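Local coordinates for protein N-acetylgalactosaminyltransferase 7 (Homo sapiens, PDB 6IWR) that belongs to the polypeptide GalNAc-transferase family and joins a GT-A glycosyltransferase domain to a ricin-type beta-trefoil lectin domain, at residues A[96-99]-A[100-104]; A[203-206]-A[207-211]; A[249-252]-A[253-257]; A[451-454]-A[455-459]. All blocks are in the same frame, centred on the assembly; numbering follows the deposited sequence.

Interaction 1 of 4, residues A[96-99]-A[100-104]; sequences LVLG and PEFKQ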
loop_
_atom_site.group_PDB
_atom_site.type_symbol
_atom_site.label_atom_id
_atom_site.label_comp_id
_atom_site.label_asym_id
_atom_site.label_seq_id
_atom_site.Cartn_x
_atom_site.Cartn_y
_atom_site.Cartn_z
ATOM N N LEU A 96 -10.537 23.283 -2.567
ATOM C CA LEU A 96 -10.641 23.443 -4.008
ATOM C C LEU A 96 -10.800 22.062 -4.637
ATOM O O LEU A 96 -9.812 21.348 -4.847
ATOM C CB LEU A 96 -9.403 24.136 -4.550
ATOM C CG LEU A 96 -9.563 24.965 -5.818
ATOM C CD1 LEU A 96 -8.218 25.058 -6.525
ATOM C CD2 LEU A 96 -10.632 24.414 -6.736
ATOM N N VAL A 97 -12.039 21.717 -4.972
ATOM C CA VAL A 97 -12.396 20.409 -5.490
ATOM C C VAL A 97 -12.525 20.539 -7.005
ATOM O O VAL A 97 -13.271 21.389 -7.492
ATOM C CB VAL A 97 -13.690 19.904 -4.824
ATOM C CG1 VAL A 97 -14.069 18.516 -5.301
ATOM C CG2 VAL A 97 -13.522 19.896 -3.311
ATOM N N LEU A 98 -11.788 19.716 -7.759
ATOM C CA LEU A 98 -11.659 19.785 -9.217
ATOM C C LEU A 98 -12.235 18.548 -9.912
ATOM O O LEU A 98 -12.925 17.734 -9.297
ATOM C CB LEU A 98 -10.182 19.950 -9.584
ATOM C CG LEU A 98 -9.482 21.266 -9.249
ATOM C CD1 LEU A 98 -8.101 21.311 -9.899
ATOM C CD2 LEU A 98 -10.323 22.455 -9.682
ATOM N N GLY A 99 -11.892 18.388 -11.189
ATOM C CA GLY A 99 -12.143 17.179 -11.947
ATOM C C GLY A 99 -13.623 16.974 -12.091
ATOM O O GLY A 99 -14.415 17.765 -11.574
ATOM N N PRO A 100 -14.037 15.908 -12.788
ATOM C CA PRO A 100 -13.128 14.928 -13.366
ATOM C C PRO A 100 -12.499 15.391 -14.670
ATOM O O PRO A 100 -11.688 14.665 -15.232
ATOM C CB PRO A 100 -14.038 13.729 -13.636
ATOM C CG PRO A 100 -15.457 14.273 -13.612
ATOM C CD PRO A 100 -15.399 15.732 -13.315
ATOM N N GLU A 101 -12.902 16.551 -15.191
ATOM C CA GLU A 101 -12.261 17.013 -16.411
ATOM C C GLU A 101 -10.788 17.291 -16.184
ATOM O O GLU A 101 -10.025 17.372 -17.148
ATOM C CB GLU A 101 -12.933 18.270 -16.944
ATOM C CG GLU A 101 -12.763 19.449 -16.050
ATOM C CD GLU A 101 -13.992 19.703 -15.216
ATOM O OE1 GLU A 101 -14.386 20.881 -15.148
ATOM O OE2 GLU A 101 -14.568 18.739 -14.638
ATOM N N PHE A 102 -10.374 17.444 -14.933
ATOM C CA PHE A 102 -8.985 17.705 -14.611
ATOM C C PHE A 102 -8.224 16.458 -14.185
ATOM O O PHE A 102 -7.017 16.551 -13.946
ATOM C CB PHE A 102 -8.886 18.738 -13.480
ATOM C CG PHE A 102 -9.271 20.131 -13.885
ATOM C CD1 PHE A 102 -8.359 20.951 -14.521
ATOM C CD2 PHE A 102 -10.544 20.630 -13.621
ATOM C CE1 PHE A 102 -8.697 22.229 -14.879
ATOM C CE2 PHE A 102 -10.878 21.917 -13.981
ATOM C CZ PHE A 102 -9.952 22.717 -14.608
ATOM N N LYS A 103 -8.891 15.304 -14.069
ATOM C CA LYS A 103 -8.284 14.212 -13.313
ATOM C C LYS A 103 -7.032 13.672 -13.991
ATOM O O LYS A 103 -6.098 13.254 -13.307
ATOM C CB LYS A 103 -9.291 13.086 -13.072
ATOM C CG LYS A 103 -9.075 11.908 -13.966
ATOM C CD LYS A 103 -9.655 10.623 -13.387
ATOM C CE LYS A 103 -9.297 9.413 -14.295
ATOM N NZ LYS A 103 -10.106 8.167 -14.056
ATOM N N GLN A 104 -6.976 13.659 -15.318
ATOM C CA GLN A 104 -5.757 13.180 -15.953
ATOM C C GLN A 104 -4.586 14.103 -15.626
ATOM O O GLN A 104 -3.496 13.641 -15.268
ATOM C CB GLN A 104 -5.976 13.039 -17.465
ATOM C CG GLN A 104 -5.857 11.600 -18.037
ATOM C CD GLN A 104 -6.561 10.508 -17.185
ATOM O OE1 GLN A 104 -7.796 10.396 -17.173
ATOM N NE2 GLN A 104 -5.763 9.697 -16.483
#

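Interaction 2 of 4, residues A[203-206]-A[207-211]; sequences KLWN and GLVKV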
loop_
_atom_site.group_PDB
_atom_site.type_symbol
_atom_site.label_atom_id
_atom_site.label_comp_id
_atom_site.label_asym_id
_atom_site.label_seq_id
_atom_site.Cartn_x
_atom_site.Cartn_y
_atom_site.Cartn_z
ATOM N N LYS A 203 13.715 38.867 -8.410
ATOM C CA LYS A 203 13.979 40.302 -8.420
ATOM C C LYS A 203 12.766 41.099 -7.958
ATOM O O LYS A 203 12.896 42.273 -7.593
ATOM C CB LYS A 203 14.436 40.736 -9.822
ATOM C CG LYS A 203 15.869 40.286 -10.141
ATOM C CD LYS A 203 16.379 40.735 -11.491
ATOM C CE LYS A 203 17.518 39.851 -11.967
ATOM N NZ LYS A 203 18.088 40.233 -13.292
ATOM N N LEU A 204 11.593 40.464 -7.938
ATOM C CA LEU A 204 10.359 41.092 -7.477
ATOM C C LEU A 204 10.518 41.809 -6.138
ATOM O O LEU A 204 9.821 42.791 -5.872
ATOM C CB LEU A 204 9.283 40.010 -7.381
ATOM C CG LEU A 204 7.794 40.322 -7.313
ATOM C CD1 LEU A 204 7.164 39.382 -6.282
ATOM C CD2 LEU A 204 7.488 41.784 -7.012
ATOM N N TRP A 205 11.412 41.325 -5.270
ATOM C CA TRP A 205 11.525 41.790 -3.887
ATOM C C TRP A 205 12.817 42.565 -3.621
ATOM O O TRP A 205 13.193 42.770 -2.461
ATOM C CB TRP A 205 11.419 40.609 -2.924
ATOM C CG TRP A 205 10.088 39.964 -2.891
ATOM C CD1 TRP A 205 8.946 40.467 -2.334
ATOM C CD2 TRP A 205 9.751 38.670 -3.398
ATOM N NE1 TRP A 205 7.916 39.583 -2.488
ATOM C CE2 TRP A 205 8.377 38.472 -3.141
ATOM C CE3 TRP A 205 10.470 37.674 -4.063
ATOM C CZ2 TRP A 205 7.701 37.321 -3.527
ATOM C CZ3 TRP A 205 9.807 36.523 -4.439
ATOM C CH2 TRP A 205 8.429 36.355 -4.168
ATOM N N ASN A 206 13.523 42.971 -4.664
ATOM C CA ASN A 206 14.591 43.958 -4.531
ATOM C C ASN A 206 15.751 43.450 -3.707
ATOM O O ASN A 206 16.445 44.238 -3.070
ATOM C CB ASN A 206 14.075 45.255 -3.924
ATOM C CG ASN A 206 13.102 45.950 -4.829
ATOM O OD1 ASN A 206 12.162 46.596 -4.376
ATOM N ND2 ASN A 206 13.302 45.792 -6.131
ATOM N N GLY A 207 16.004 42.146 -3.725
ATOM C CA GLY A 207 17.122 41.624 -2.966
ATOM C C GLY A 207 16.769 41.108 -1.594
ATOM O O GLY A 207 17.619 40.502 -0.945
ATOM N N LEU A 208 15.535 41.316 -1.133
ATOM C CA LEU A 208 15.118 40.736 0.138
ATOM C C LEU A 208 15.229 39.217 0.104
ATOM O O LEU A 208 15.601 38.592 1.107
ATOM C CB LEU A 208 13.681 41.168 0.449
ATOM C CG LEU A 208 13.253 41.317 1.918
ATOM C CD1 LEU A 208 12.239 40.241 2.232
ATOM C CD2 LEU A 208 14.432 41.281 2.893
ATOM N N VAL A 209 14.894 38.612 -1.041
ATOM C CA VAL A 209 14.902 37.171 -1.243
ATOM C C VAL A 209 16.104 36.823 -2.101
ATOM O O VAL A 209 16.402 37.511 -3.078
ATOM C CB VAL A 209 13.601 36.701 -1.916
ATOM C CG1 VAL A 209 13.557 35.146 -2.055
ATOM C CG2 VAL A 209 12.390 37.271 -1.180
ATOM N N LYS A 210 16.805 35.773 -1.730
ATOM C CA LYS A 210 18.003 35.397 -2.449
ATOM C C LYS A 210 18.057 33.875 -2.481
ATOM O O LYS A 210 17.457 33.198 -1.638
ATOM C CB LYS A 210 19.263 36.030 -1.800
ATOM C CG LYS A 210 19.268 36.043 -0.259
ATOM C CD LYS A 210 20.353 36.931 0.367
ATOM C CE LYS A 210 20.032 38.440 0.245
ATOM N NZ LYS A 210 19.572 39.060 1.520
ATOM N N VAL A 211 18.727 33.341 -3.500
ATOM C CA VAL A 211 18.869 31.903 -3.667
ATOM C C VAL A 211 20.348 31.599 -3.756
ATOM O O VAL A 211 21.102 32.352 -4.368
ATOM C CB VAL A 211 18.132 31.382 -4.918
ATOM C CG1 VAL A 211 18.706 32.011 -6.183
ATOM C CG2 VAL A 211 18.210 29.871 -4.971
#

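Interaction 3 of 4, residues A[249-252]-A[253-257]; sequences NWYA and PLVAP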
loop_
_atom_site.group_PDB
_atom_site.type_symbol
_atom_site.label_atom_id
_atom_site.label_comp_id
_atom_site.label_asym_id
_atom_site.label_seq_id
_atom_site.Cartn_x
_atom_site.Cartn_y
_atom_site.Cartn_z
ATOM N N ASN A 249 0.137 36.711 12.326
ATOM C CA ASN A 249 0.888 36.972 13.548
ATOM C C ASN A 249 1.587 35.712 14.044
ATOM O O ASN A 249 1.437 35.307 15.202
ATOM C CB ASN A 249 -0.001 37.560 14.638
ATOM C CG ASN A 249 0.797 38.035 15.812
ATOM O OD1 ASN A 249 1.978 38.341 15.669
ATOM N ND2 ASN A 249 0.177 38.096 16.978
ATOM N N TRP A 250 2.369 35.090 13.146
ATOM C CA TRP A 250 3.185 33.937 13.516
ATOM C C TRP A 250 4.512 34.348 14.101
ATOM O O TRP A 250 5.143 33.542 14.798
ATOM C CB TRP A 250 3.481 33.029 12.318
ATOM C CG TRP A 250 4.362 33.679 11.286
ATOM C CD1 TRP A 250 4.016 34.710 10.456
ATOM C CD2 TRP A 250 5.732 33.347 10.960
ATOM N NE1 TRP A 250 5.072 35.027 9.626
ATOM C CE2 TRP A 250 6.136 34.221 9.918
ATOM C CE3 TRP A 250 6.647 32.387 11.434
ATOM C CZ2 TRP A 250 7.415 34.178 9.348
ATOM C CZ3 TRP A 250 7.931 32.349 10.862
ATOM C CH2 TRP A 250 8.295 33.244 9.830
ATOM N N TYR A 251 4.938 35.579 13.842
ATOM C CA TYR A 251 6.317 35.963 14.076
ATOM C C TYR A 251 6.571 36.331 15.534
ATOM O O TYR A 251 7.536 35.855 16.145
ATOM C CB TYR A 251 6.695 37.114 13.148
ATOM C CG TYR A 251 8.157 37.434 13.235
ATOM C CD1 TYR A 251 9.071 36.768 12.434
ATOM C CD2 TYR A 251 8.643 38.378 14.161
ATOM C CE1 TYR A 251 10.433 37.036 12.529
ATOM C CE2 TYR A 251 9.999 38.650 14.264
ATOM C CZ TYR A 251 10.888 37.969 13.444
ATOM O OH TYR A 251 12.235 38.218 13.517
ATOM N N ALA A 252 5.743 37.193 16.108
ATOM C CA ALA A 252 6.009 37.665 17.469
ATOM C C ALA A 252 5.949 36.532 18.487
ATOM O O ALA A 252 6.911 36.353 19.250
ATOM C CB ALA A 252 5.039 38.801 17.816
ATOM N N PRO A 253 4.886 35.749 18.559
ATOM C CA PRO A 253 4.895 34.565 19.440
ATOM C C PRO A 253 6.134 33.687 19.270
ATOM O O PRO A 253 6.684 33.198 20.265
ATOM C CB PRO A 253 3.616 33.811 19.033
ATOM C CG PRO A 253 2.918 34.679 17.995
ATOM C CD PRO A 253 3.859 35.701 17.507
ATOM N N LEU A 254 6.594 33.482 18.029
ATOM C CA LEU A 254 7.695 32.552 17.796
ATOM C C LEU A 254 9.039 33.135 18.226
ATOM O O LEU A 254 9.892 32.419 18.766
ATOM C CB LEU A 254 7.742 32.161 16.321
ATOM C CG LEU A 254 8.729 31.067 15.913
ATOM C CD1 LEU A 254 8.168 29.710 16.200
ATOM C CD2 LEU A 254 9.035 31.181 14.466
ATOM N N VAL A 255 9.262 34.427 17.993
ATOM C CA VAL A 255 10.555 35.004 18.347
ATOM C C VAL A 255 10.584 35.695 19.713
ATOM O O VAL A 255 11.667 36.076 20.189
ATOM C CB VAL A 255 10.988 35.971 17.235
ATOM C CG1 VAL A 255 12.357 36.537 17.530
ATOM C CG2 VAL A 255 10.997 35.237 15.913
ATOM N N ALA A 256 9.453 35.872 20.365
ATOM C CA ALA A 256 9.503 36.474 21.693
ATOM C C ALA A 256 10.321 35.625 22.657
ATOM O O ALA A 256 11.236 36.159 23.305
ATOM C CB ALA A 256 8.081 36.723 22.213
ATOM N N PRO A 257 10.080 34.327 22.797
ATOM C CA PRO A 257 10.854 33.573 23.801
ATOM C C PRO A 257 12.355 33.617 23.549
ATOM O O PRO A 257 13.126 33.781 24.505
ATOM C CB PRO A 257 10.274 32.153 23.721
ATOM C CG PRO A 257 9.219 32.184 22.661
ATOM C CD PRO A 257 8.993 33.558 22.179
#

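Interaction 4 of 4, residues A[451-454]-A[455-459]; sequences KWFM and EEIAY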
loop_
_atom_site.group_PDB
_atom_site.type_symbol
_atom_site.label_atom_id
_atom_site.label_comp_id
_atom_site.label_asym_id
_atom_site.label_seq_id
_atom_site.Cartn_x
_atom_site.Cartn_y
_atom_site.Cartn_z
ATOM N N LYS A 451 19.677 10.556 31.507
ATOM C CA LYS A 451 18.825 10.091 32.592
ATOM C C LYS A 451 18.073 11.266 33.236
ATOM O O LYS A 451 16.860 11.188 33.489
ATOM C CB LYS A 451 19.703 9.325 33.590
ATOM C CG LYS A 451 18.995 8.430 34.597
ATOM C CD LYS A 451 18.019 7.467 33.934
ATOM C CE LYS A 451 17.109 6.804 34.974
ATOM N NZ LYS A 451 16.031 5.992 34.351
ATOM N N TRP A 452 18.774 12.382 33.489
ATOM C CA TRP A 452 18.081 13.606 33.903
ATOM C C TRP A 452 17.008 13.977 32.893
ATOM O O TRP A 452 15.843 14.189 33.244
ATOM C CB TRP A 452 19.075 14.757 34.077
ATOM C CG TRP A 452 18.429 16.108 34.199
ATOM C CD1 TRP A 452 18.033 16.751 35.353
ATOM C CD2 TRP A 452 18.104 16.989 33.123
ATOM N NE1 TRP A 452 17.481 17.971 35.048
ATOM C CE2 TRP A 452 17.499 18.135 33.684
ATOM C CE3 TRP A 452 18.230 16.904 31.733
ATOM C CZ2 TRP A 452 17.036 19.195 32.897
ATOM C CZ3 TRP A 452 17.778 17.959 30.956
ATOM C CH2 TRP A 452 17.194 19.092 31.539
ATOM N N PHE A 453 17.388 14.043 31.627
ATOM C CA PHE A 453 16.448 14.444 30.588
ATOM C C PHE A 453 15.175 13.603 30.633
ATOM O O PHE A 453 14.066 14.146 30.588
ATOM C CB PHE A 453 17.137 14.342 29.233
ATOM C CG PHE A 453 16.251 14.622 28.069
ATOM C CD1 PHE A 453 15.778 15.908 27.829
ATOM C CD2 PHE A 453 15.920 13.598 27.180
ATOM C CE1 PHE A 453 14.990 16.167 26.718
ATOM C CE2 PHE A 453 15.116 13.842 26.073
ATOM C CZ PHE A 453 14.651 15.130 25.837
ATOM N N MET A 454 15.314 12.277 30.748
ATOM C CA MET A 454 14.145 11.407 30.708
ATOM C C MET A 454 13.272 11.566 31.946
ATOM O O MET A 454 12.066 11.289 31.906
ATOM C CB MET A 454 14.572 9.951 30.561
ATOM C CG MET A 454 14.812 9.463 29.129
ATOM S SD MET A 454 13.352 9.645 28.080
ATOM C CE MET A 454 14.020 11.012 27.156
ATOM N N GLU A 455 13.853 12.003 33.050
ATOM C CA GLU A 455 13.123 12.012 34.303
ATOM C C GLU A 455 12.560 13.384 34.657
ATOM O O GLU A 455 11.562 13.460 35.385
ATOM C CB GLU A 455 14.034 11.475 35.416
ATOM C CG GLU A 455 14.277 9.962 35.239
ATOM C CD GLU A 455 15.158 9.348 36.322
ATOM O OE1 GLU A 455 15.727 10.096 37.136
ATOM O OE2 GLU A 455 15.282 8.111 36.363
ATOM N N GLU A 456 13.148 14.453 34.121
ATOM C CA GLU A 456 12.753 15.825 34.407
ATOM C C GLU A 456 11.959 16.461 33.270
ATOM O O GLU A 456 10.909 17.070 33.513
ATOM C CB GLU A 456 14.004 16.663 34.711
ATOM C CG GLU A 456 13.731 18.130 34.988
ATOM C CD GLU A 456 12.751 18.326 36.120
ATOM O OE1 GLU A 456 11.933 19.275 36.040
ATOM O OE2 GLU A 456 12.799 17.522 37.071
ATOM N N ILE A 457 12.423 16.362 32.026
ATOM C CA ILE A 457 11.721 17.061 30.968
ATOM C C ILE A 457 10.930 16.131 30.024
ATOM O O ILE A 457 9.927 16.580 29.450
ATOM C CB ILE A 457 12.663 18.012 30.186
ATOM C CG1 ILE A 457 13.250 17.344 28.974
ATOM C CG2 ILE A 457 13.757 18.650 31.085
ATOM C CD1 ILE A 457 12.549 17.801 27.720
ATOM N N ALA A 458 11.273 14.840 29.918
ATOM C CA ALA A 458 10.571 13.903 29.030
ATOM C C ALA A 458 9.857 12.789 29.805
ATOM O O ALA A 458 9.603 11.698 29.285
ATOM C CB ALA A 458 11.520 13.302 27.999
ATOM N N TYR A 459 9.469 13.110 31.042
ATOM C CA TYR A 459 8.842 12.248 32.041
ATOM C C TYR A 459 7.563 11.548 31.572
ATOM O O TYR A 459 7.071 10.681 32.294
ATOM C CB TYR A 459 8.538 13.110 33.274
ATOM C CG TYR A 459 7.703 14.304 32.867
ATOM C CD1 TYR A 459 6.339 14.169 32.657
ATOM C CD2 TYR A 459 8.281 15.550 32.627
ATOM C CE1 TYR A 459 5.570 15.229 32.264
ATOM C CE2 TYR A 459 7.511 16.619 32.231
ATOM C CZ TYR A 459 6.150 16.450 32.043
ATOM O OH TYR A 459 5.349 17.502 31.633
#

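Interaction 1 of 4, residues A[96-99]-A[100-104]
Phe102 lays the CD2 side of its ring against the start of the Leu98 side chain, CD2 lying 4.1 Å from Leu98 CB, and turns its edge toward the backbone of Gly99. The amide N of Gly99 sits at that edge, near the ring plane, 3.6 Å from Phe102 CD2. The first torsion of Phe102 (chi1 -71°) sets CG beside its own backbone N and anti to the carbonyl carbon, which directs CD2 toward Gly99 N and Leu98 CB.

The chain reverses here through a cis peptide between Gly99 and Pro100, a geometry proline tolerates far better than other residues, followed by a type I beta turn from Pro100 to Lys103 that is closed by a bond of 3.1 Å from Lys103 N to Pro100 O. Gly99 suits its place because its phi is positive (65°), a conformation glycine adopts readily.

The contact lies at the surface, where an extended loop turns into helix 103-113. Leu98 and Phe102 both rest on Met122 of helix 117-122, and Leu98 also touches Val118 there. Val97 also packs on Cys502 of the second subunit, and Lys103 on Val396 of that subunit.

Interaction 2 of 4, residues A[203-206]-A[207-211]
Trp205 and Val209 meet at a slant, the methyl CG2 of the valine approaching the six-membered half of the indole and coming within 3.5 Å of Trp205 CE3. The same methyl lies 3.7 Å from CD2 of Trp205, at the ring fusion, and its approach to the ring is oblique. Two torsions produce the meeting: Trp205 holds CG beside its backbone N (chi1 -67°), while Val209 sets CG2 opposite its carbonyl carbon. Leu208 adds a looser contact, its CB 4.1 Å from Trp205 CB. From within its own segment Leu204 brings CD1 over one face of the indole, toward the rim.

A type I' beta turn from Trp205 to Leu208 brings these side chains together. It is closed by a bond of 3.1 Å from Leu208 N to Trp205 O, with the donor standing well above the carbonyl plane. Both inner positions have positive phi, which asparagine tolerates relatively well and glycine, at 95° in Gly207, takes readily.

The turn leads from helix 197-201 into strand 209-213, beside the parallel strand 179-186. Trp205 packs on Met164, Val167 and Ile171 of helix 160-173 and meets His168 edge-to-face, while Val209 touches Ile182 and Leu184 of strand 179-186.

Interaction 3 of 4, residues A[249-252]-A[253-257]
The backbone passes from a short loop into helix 251-260, with two i-to-i+4 bonds, Val255 N to Tyr251 O at 2.9 Å and Ala256 N to Ala252 O at 2.8 Å. Val255 sets its methyl CG2 over one face of the Tyr251 ring, 3.9 Å from the centroid and 17° off the normal, a CH-pi contact toward the phenol end. Tyr251 has CG opposite its backbone N (chi1 -173°), which carries the ring out from the helix to where that methyl lies over its face.

Trp250 and Leu254 meet one turn apart: CD2 of the leucine approaches the benzo part of the indole obliquely, 3.9 Å from Trp250 CZ3. Pro253, lacking an amide hydrogen, fits the first turn, where it need not donate backward; its CD lies 3.7 Å from Asn249 OD1.

All these side chains are buried. Trp250 NE1 bonds Thr174, and Tyr251 OH bonds the carbonyl of Leu147 and the hydroxyl of Ser149. The helix packs on the central sheet, with Trp250, Tyr251 and Leu254 on Ile238 and Val255 on Val236 of strand 236-240, while Leu254 also reaches Pro268 of strand 264-274 and Ser376 of strand 376-382.

Interaction 4 of 4, residues A[451-454]-A[455-459]
Trp452 and Glu456 form the first shell on one flank of this helix: the CB of Glu456 lies over one face of the indole, 4.0 Å from the centroid of the five-membered ring, a CH-pi contact one turn along. The aliphatic part of the glutamate does the touching, which lets a charged residue cover an aromatic one at the surface. Farther along the same ring, Ile457 brings its CG2 to 3.5 Å from Trp452 CH2, approaching obliquely.

On the buried flank Phe453 presents one face to the methyl of Ala458, and the same methyl meets Met454, whose CE lies 3.5 Å from Ala458 CB. Bends in the methionine chain at chi2 (-58°) and chi3 (107°) turn its terminal methyl back onto Ala458 CB, and alanine offers a compact methyl that both Phe453 and Met454 touch. Lys451 and Glu455 pair as a salt bridge, although the carboxylate is less surely placed; the lysine NZ also bonds Tyr416 OH.

The backbone sets these pairings. Trp452 O accepts from Glu455 N and Glu456 N, and Phe453 O from Ile457 N at 3.1 Å and from Ala458 N at 3.0 Å. Farther out, the Phe453 ring meets Phe450 and Trp364, Met454 packs on Trp296 and Trp298, Lys448 makes a cation-pi contact with Trp452, and Ile457 O accepts from Arg293.

The i-to-i+5 bond from Ala458 N is typical of a pi-type turn, here widening the last part of helix 450-457.

Interaction 3 is the core contact, with every touching residue buried; interaction 4 is partly buried, and interactions 1 and 2 lie at the surface. Interactions 2 and 3 both lie in the glycosyltransferase family 2 region and on the same large sheet: one leads into a strand of it, the other begins a helix packed on it, their centres about 23 Å apart. Interactions 1 and 4 lie on opposite sides of the chain's centre, about 50 Å between centres. Chemistry follows place. Interaction 1 has a glycine before a cis proline and a type I turn, and interaction 2 a glycine within its type I' turn, whereas the two helical contacts rely on successive backbone hydrogen bonds and CH-pi contacts; only interaction 4 adds a salt bridge between its segments.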